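Local atomic coordinates of Alr4995 protein (Nostoc sp., PDB entry 6LRF), a protein that probably works as a bifunctional enzyme, hydrolysing arginine to ornithine, ammonia and carbon dioxide and converting ornithine to proline with loss of ammonia. Residues Ile5-Cys10 with Val221-Ile226; Gln42-Ile47 with Lys263-Arg268. One frame throughout, in Å; residues are numbered along the deposited sequence.

Overall arrangement
Contacts 1 and 2 are both buried, and their centres lie about 7 Å apart. They hold closely related elements. Strand 6-9 of contact 1 is flanked in one sheet by strand 53-56 and by strand 267-268 of contact 2, and helix 34-49, which supplies residues 42-47, follows strand 6-9 in the chain. Leu8 N probably hydrogen-bonds Leu267 O, tying the two contacts together. Neither contact has a hydrogen bond between its own segments. In contact 1 the end of an aromatic ring rests on two valine methyls of one strand, with a backbone carbonyl at its edge, while in contact 2 a leucine methyl of the helix packs purely on aliphatic carbon of a turn.

Contact 1: residues Ile5-Cys10 with Val221-Ile226; sequences IRFLMC and VNVESI
Ile226 O, in the hairpin whose strand 221-223 meets Phe7, is gripped by two groups: Asn222 ND2 reaches it at 2.8 Å, and Val223 N comes from the opposite face of the carbonyl plane. The amide of Asn222 also gives a hydrogen bond to Glu224 O, with ND2 and O 2.9 Å apart, while its OD1 accepts from Ala177 N. Asparagine suits this place because a short amide, held at both ends, can tie the turn to a neighbouring loop. Val223 to Ile226 form a type II' turn, and with Ile226 N bonded back to Val223 O it closes a tight two-residue beta hairpin between strands 221-223 and 226-229. Glu224 takes the positive phi of 41° that this turn needs at its second position, and its OE2 receives the hydroxyl of Ser225 on the anti side of the carboxylate.

Phe7 sits on strand 6-9, the middle strand of a small sheet in the domain of the GME family, whose members share a propeller-like alpha/beta fold. Strands 6-9 and 221-223 run roughly antiparallel (156°), but their short axes come no closer than 10.6 Å, too far for backbone pairing, and the ring spans the gap. With CG anti to the carbonyl carbon (chi1 -69°), it extends towards the hairpin and arrives with its far end. Phe7 CE1 lies 4.0 Å from Val221 CG1, and this methyl meets the ring obliquely. Phe7 CZ approaches Val223 CG2 at 4.4 Å, again at a slant. Between the two valines, Asn222 O stands at the ring edge, 4.2 Å from Phe7 CZ and near the ring plane, where the slightly positive aromatic hydrogens make an oxygen tolerable. The beta-branched valines present compact methyls to the flat ring, and Leu48 of helix 34-49 packs on both Phe7 and Val223.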
loop_
_atom_site.group_PDB
_atom_site.type_symbol
_atom_site.label_atom_id
_atom_site.label_comp_id
_atom_site.label_asym_id
_atom_site.label_seq_id
_atom_site.Cartn_x
_atom_site.Cartn_y
_atom_site.Cartn_z
ATOM N N ILE B 5 -38.822 -52.318 -4.881
ATOM C CA ILE B 5 -37.449 -51.814 -4.808
ATOM C C ILE B 5 -36.718 -52.281 -3.540
ATOM O O ILE B 5 -37.289 -52.270 -2.452
ATOM C CB ILE B 5 -37.439 -50.262 -4.876
ATOM C CG1 ILE B 5 -38.112 -49.789 -6.171
ATOM C CG2 ILE B 5 -36.020 -49.717 -4.786
ATOM C CD1 ILE B 5 -38.260 -48.282 -6.279
ATOM N N ARG B 6 -35.460 -52.697 -3.691
ATOM C CA ARG B 6 -34.646 -53.137 -2.556
ATOM C C ARG B 6 -33.496 -52.172 -2.261
ATOM O O ARG B 6 -32.813 -51.711 -3.174
ATOM C CB ARG B 6 -34.065 -54.534 -2.809
ATOM C CG ARG B 6 -35.063 -55.565 -3.324
ATOM C CD ARG B 6 -34.384 -56.921 -3.541
ATOM N NE ARG B 6 -34.034 -57.592 -2.290
ATOM C CZ ARG B 6 -34.816 -58.478 -1.675
ATOM N NH1 ARG B 6 -36.009 -58.795 -2.186
ATOM N NH2 ARG B 6 -34.406 -59.042 -0.542
ATOM N N PHE B 7 -33.279 -51.894 -0.980
ATOM C CA PHE B 7 -32.123 -51.130 -0.508
ATOM C C PHE B 7 -31.297 -51.980 0.430
ATOM O O PHE B 7 -31.842 -52.776 1.191
ATOM C CB PHE B 7 -32.545 -49.857 0.223
ATOM C CG PHE B 7 -33.155 -48.824 -0.665
ATOM C CD1 PHE B 7 -32.368 -47.825 -1.232
ATOM C CD2 PHE B 7 -34.518 -48.849 -0.939
ATOM C CE1 PHE B 7 -32.924 -46.862 -2.064
ATOM C CE2 PHE B 7 -35.094 -47.887 -1.768
ATOM C CZ PHE B 7 -34.292 -46.886 -2.333
ATOM N N LEU B 8 -29.983 -51.804 0.374
ATOM C CA LEU B 8 -29.079 -52.469 1.297
ATOM C C LEU B 8 -28.674 -51.511 2.405
ATOM O O LEU B 8 -28.278 -50.381 2.115
ATOM C CB LEU B 8 -27.848 -52.949 0.559
ATOM C CG LEU B 8 -26.787 -53.606 1.411
ATOM C CD1 LEU B 8 -27.364 -54.886 1.987
ATOM C CD2 LEU B 8 -25.601 -53.872 0.536
HETATM N N MSE B 9 -28.778 -51.947 3.659
HETATM C CA MSE B 9 -28.301 -51.146 4.790
HETATM C C MSE B 9 -27.445 -51.981 5.726
HETATM O O MSE B 9 -27.213 -53.159 5.490
HETATM C CB MSE B 9 -29.467 -50.534 5.566
HETATM C CG MSE B 9 -30.297 -49.582 4.739
HETATM SE SE MSE B 9 -31.716 -48.641 5.736
HETATM C CE MSE B 9 -30.611 -47.602 6.993
ATOM N N CYS B 10 -26.953 -51.361 6.785
ATOM C CA CYS B 10 -26.155 -52.082 7.752
ATOM C C CYS B 10 -26.304 -51.404 9.098
ATOM O O CYS B 10 -25.978 -50.215 9.243
ATOM C CB CYS B 10 -24.691 -52.143 7.321
ATOM S SG CYS B 10 -23.614 -53.021 8.460
ATOM N N VAL B 221 -32.434 -39.984 0.068
ATOM C CA VAL B 221 -32.981 -41.203 -0.515
ATOM C C VAL B 221 -34.269 -40.874 -1.259
ATOM O O VAL B 221 -35.157 -40.209 -0.727
ATOM C CB VAL B 221 -33.233 -42.269 0.557
ATOM C CG1 VAL B 221 -33.771 -43.540 -0.072
ATOM C CG2 VAL B 221 -31.939 -42.561 1.300
ATOM N N ASN B 222 -34.344 -41.314 -2.510
ATOM C CA ASN B 222 -35.499 -41.070 -3.353
ATOM C C ASN B 222 -36.235 -42.372 -3.597
ATOM O O ASN B 222 -35.666 -43.309 -4.163
ATOM C CB ASN B 222 -35.072 -40.438 -4.686
ATOM C CG ASN B 222 -36.254 -40.011 -5.552
ATOM O OD1 ASN B 222 -36.190 -40.076 -6.786
ATOM N ND2 ASN B 222 -37.333 -39.561 -4.910
ATOM N N VAL B 223 -37.483 -42.443 -3.140
ATOM C CA VAL B 223 -38.355 -43.566 -3.466
ATOM C C VAL B 223 -39.570 -43.028 -4.229
ATOM O O VAL B 223 -40.517 -42.513 -3.632
ATOM C CB VAL B 223 -38.792 -44.334 -2.209
ATOM C CG1 VAL B 223 -39.144 -45.769 -2.572
ATOM C CG2 VAL B 223 -37.676 -44.331 -1.179
ATOM N N GLU B 224 -39.514 -43.153 -5.553
ATOM C CA GLU B 224 -40.400 -42.452 -6.498
ATOM C C GLU B 224 -40.640 -40.997 -6.094
ATOM O O GLU B 224 -39.803 -40.139 -6.359
ATOM C CB GLU B 224 -41.739 -43.188 -6.664
ATOM C CG GLU B 224 -42.767 -42.526 -7.644
ATOM C CD GLU B 224 -42.136 -41.769 -8.834
ATOM O OE1 GLU B 224 -41.289 -42.359 -9.548
ATOM O OE2 GLU B 224 -42.505 -40.589 -9.075
ATOM N N SER B 225 -41.769 -40.712 -5.451
ATOM C CA SER B 225 -42.099 -39.328 -5.137
ATOM C C SER B 225 -41.767 -38.975 -3.704
ATOM O O SER B 225 -42.005 -37.856 -3.269
ATOM C CB SER B 225 -43.572 -39.049 -5.432
ATOM O OG SER B 225 -43.751 -38.895 -6.830
ATOM N N ILE B 226 -41.201 -39.933 -2.979
ATOM C CA ILE B 226 -40.733 -39.670 -1.627
ATOM C C ILE B 226 -39.258 -39.274 -1.646
ATOM O O ILE B 226 -38.459 -39.858 -2.389
ATOM C CB ILE B 226 -40.898 -40.891 -0.713
ATOM C CG1 ILE B 226 -42.279 -41.522 -0.903
ATOM C CG2 ILE B 226 -40.617 -40.518 0.734
ATOM C CD1 ILE B 226 -43.433 -40.556 -0.843
#

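Contact 2: residues Gln42-Ile47 with Lys263-Arg268; sequences QGLYQI and KCLTLR
The side chains of Leu44 and Leu265 meet at a slant, the helix residue laying a single methyl against the flank of the other. Leu44 CD2 is 3.9 Å from Leu265 CB and equally far from Leu265 CD1, so it rests against the near side of that chain and one of its branch ends together. The same methyl reaches Thr266 CG2 at 4.3 Å and thus bridges two successive residues. Leu44 can do this because its CG stands anti to the backbone N (chi1 177°), which carries the branched end, with CD2, towards the turn. In Leu265 CG lies beside the backbone N (chi1 -73°), and both CB and CD1 come to lie against Leu44 CD2.

Residues 263-266 make a turn in which Thr266 N bonds back to Lys263 O at 3.2 Å. This curl sets Leu265 and Thr266 towards the helix; strand 267-268, further along, pairs with strand 6-9. Helix 34-49 itself joins the parallel neighbours 6-9 and 53-56 as the helix of a beta-alpha-beta crossover, and Leu44 also touches Met9 (selenomethionine here) and Ile228, while Tyr45 stacks its ring with Trp41. Away from the turn, the exposed Gln46 sends NE2 to Gln42 OE1 one helical turn earlier. That bond, 3.2 Å long, lies almost straight along the C=O axis and within the amide plane of Gln46, a fitting use of two long amides at the solvent side.

Thr266 turns its methyl CG2 to Leu44, while its hydroxyl packs beside Val221 CG2. Since the contact joins saturated carbon to saturated carbon, it rests on dispersion and the burial of apolar surface, forces that hold helix and turn close without dictating any one bond direction between them.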
loop_
_atom_site.group_PDB
_atom_site.type_symbol
_atom_site.label_atom_id
_atom_site.label_comp_id
_atom_site.label_asym_id
_atom_site.label_seq_id
_atom_site.Cartn_x
_atom_site.Cartn_y
_atom_site.Cartn_z
ATOM N N GLN B 42 -32.551 -46.536 13.178
ATOM C CA GLN B 42 -33.832 -47.238 13.178
ATOM C C GLN B 42 -34.918 -46.375 12.549
ATOM O O GLN B 42 -35.758 -46.871 11.805
ATOM C CB GLN B 42 -34.230 -47.647 14.603
ATOM C CG GLN B 42 -33.428 -48.821 15.149
ATOM C CD GLN B 42 -33.825 -50.147 14.519
ATOM O OE1 GLN B 42 -34.948 -50.304 14.029
ATOM N NE2 GLN B 42 -32.905 -51.113 14.535
ATOM N N GLY B 43 -34.885 -45.081 12.836
ATOM C CA GLY B 43 -35.839 -44.163 12.242
ATOM C C GLY B 43 -35.808 -44.202 10.725
ATOM O O GLY B 43 -36.855 -44.276 10.072
ATOM N N LEU B 44 -34.600 -44.152 10.167
ATOM C CA LEU B 44 -34.403 -44.265 8.718
ATOM C C LEU B 44 -34.867 -45.630 8.207
ATOM O O LEU B 44 -35.653 -45.738 7.250
ATOM C CB LEU B 44 -32.930 -44.047 8.366
ATOM C CG LEU B 44 -32.582 -44.221 6.892
ATOM C CD1 LEU B 44 -33.437 -43.291 6.041
ATOM C CD2 LEU B 44 -31.100 -43.952 6.686
ATOM N N TYR B 45 -34.351 -46.661 8.864
ATOM C CA TYR B 45 -34.702 -48.039 8.590
ATOM C C TYR B 45 -36.217 -48.234 8.560
ATOM O O TYR B 45 -36.769 -48.760 7.585
ATOM C CB TYR B 45 -34.051 -48.933 9.643
ATOM C CG TYR B 45 -34.301 -50.404 9.457
ATOM C CD1 TYR B 45 -34.013 -51.029 8.251
ATOM C CD2 TYR B 45 -34.809 -51.176 10.494
ATOM C CE1 TYR B 45 -34.233 -52.380 8.081
ATOM C CE2 TYR B 45 -35.034 -52.526 10.332
ATOM C CZ TYR B 45 -34.746 -53.125 9.127
ATOM O OH TYR B 45 -34.970 -54.476 8.968
ATOM N N GLN B 46 -36.888 -47.781 9.616
ATOM C CA GLN B 46 -38.337 -47.942 9.728
ATOM C C GLN B 46 -39.079 -47.213 8.603
ATOM O O GLN B 46 -39.981 -47.781 7.985
ATOM C CB GLN B 46 -38.843 -47.446 11.093
ATOM C CG GLN B 46 -38.371 -48.254 12.312
ATOM C CD GLN B 46 -38.766 -49.719 12.259
ATOM O OE1 GLN B 46 -39.835 -50.072 11.752
ATOM N NE2 GLN B 46 -37.912 -50.583 12.815
ATOM N N ILE B 47 -38.692 -45.962 8.340
ATOM C CA ILE B 47 -39.327 -45.173 7.285
ATOM C C ILE B 47 -39.156 -45.828 5.918
ATOM O O ILE B 47 -40.114 -45.942 5.142
ATOM C CB ILE B 47 -38.765 -43.745 7.217
ATOM C CG1 ILE B 47 -39.145 -42.954 8.469
ATOM C CG2 ILE B 47 -39.300 -43.032 5.995
ATOM C CD1 ILE B 47 -38.432 -41.618 8.586
ATOM N N LYS B 263 -28.641 -40.905 2.360
ATOM C CA LYS B 263 -28.215 -41.591 1.146
ATOM C C LYS B 263 -26.965 -42.456 1.393
ATOM O O LYS B 263 -26.842 -43.538 0.819
ATOM C CB LYS B 263 -27.958 -40.563 0.032
ATOM C CG LYS B 263 -27.498 -41.126 -1.317
ATOM C CD LYS B 263 -28.628 -41.812 -2.083
ATOM C CE LYS B 263 -28.427 -41.690 -3.597
ATOM N NZ LYS B 263 -29.053 -40.451 -4.136
ATOM N N CYS B 264 -26.055 -41.990 2.255
ATOM C CA CYS B 264 -24.823 -42.724 2.554
ATOM C C CYS B 264 -25.109 -44.045 3.247
ATOM O O CYS B 264 -24.362 -45.008 3.092
ATOM C CB CYS B 264 -23.884 -41.893 3.440
ATOM S SG CYS B 264 -22.929 -40.629 2.572
ATOM N N LEU B 265 -26.194 -44.072 4.020
ATOM C CA LEU B 265 -26.554 -45.231 4.829
ATOM C C LEU B 265 -27.309 -46.307 4.030
ATOM O O LEU B 265 -27.633 -47.368 4.566
ATOM C CB LEU B 265 -27.392 -44.770 6.029
ATOM C CG LEU B 265 -26.578 -44.039 7.107
ATOM C CD1 LEU B 265 -27.488 -43.367 8.142
ATOM C CD2 LEU B 265 -25.597 -44.998 7.773
ATOM N N THR B 266 -27.560 -46.026 2.751
ATOM C CA THR B 266 -28.357 -46.889 1.884
ATOM C C THR B 266 -27.662 -47.164 0.548
ATOM O O THR B 266 -26.884 -46.349 0.054
ATOM C CB THR B 266 -29.756 -46.272 1.553
ATOM O OG1 THR B 266 -29.600 -45.168 0.643
ATOM C CG2 THR B 266 -30.486 -45.805 2.812
ATOM N N LEU B 267 -27.973 -48.310 -0.046
ATOM C CA LEU B 267 -27.570 -48.599 -1.412
ATOM C C LEU B 267 -28.758 -49.217 -2.145
ATOM O O LEU B 267 -29.291 -50.243 -1.717
ATOM C CB LEU B 267 -26.362 -49.532 -1.426
ATOM C CG LEU B 267 -25.856 -49.992 -2.790
ATOM C CD1 LEU B 267 -25.357 -48.820 -3.622
ATOM C CD2 LEU B 267 -24.769 -51.022 -2.610
ATOM N N ARG B 268 -29.200 -48.584 -3.225
ATOM C CA ARG B 268 -30.273 -49.155 -4.030
ATOM C C ARG B 268 -29.730 -50.307 -4.879
ATOM O O ARG B 268 -28.876 -50.102 -5.742
ATOM C CB ARG B 268 -30.911 -48.083 -4.913
ATOM C CG ARG B 268 -31.952 -48.614 -5.885
ATOM C CD ARG B 268 -32.930 -47.526 -6.313
ATOM N NE ARG B 268 -33.875 -48.021 -7.318
ATOM C CZ ARG B 268 -35.047 -47.450 -7.580
ATOM N NH1 ARG B 268 -35.417 -46.370 -6.905
ATOM N NH2 ARG B 268 -35.851 -47.964 -8.501
#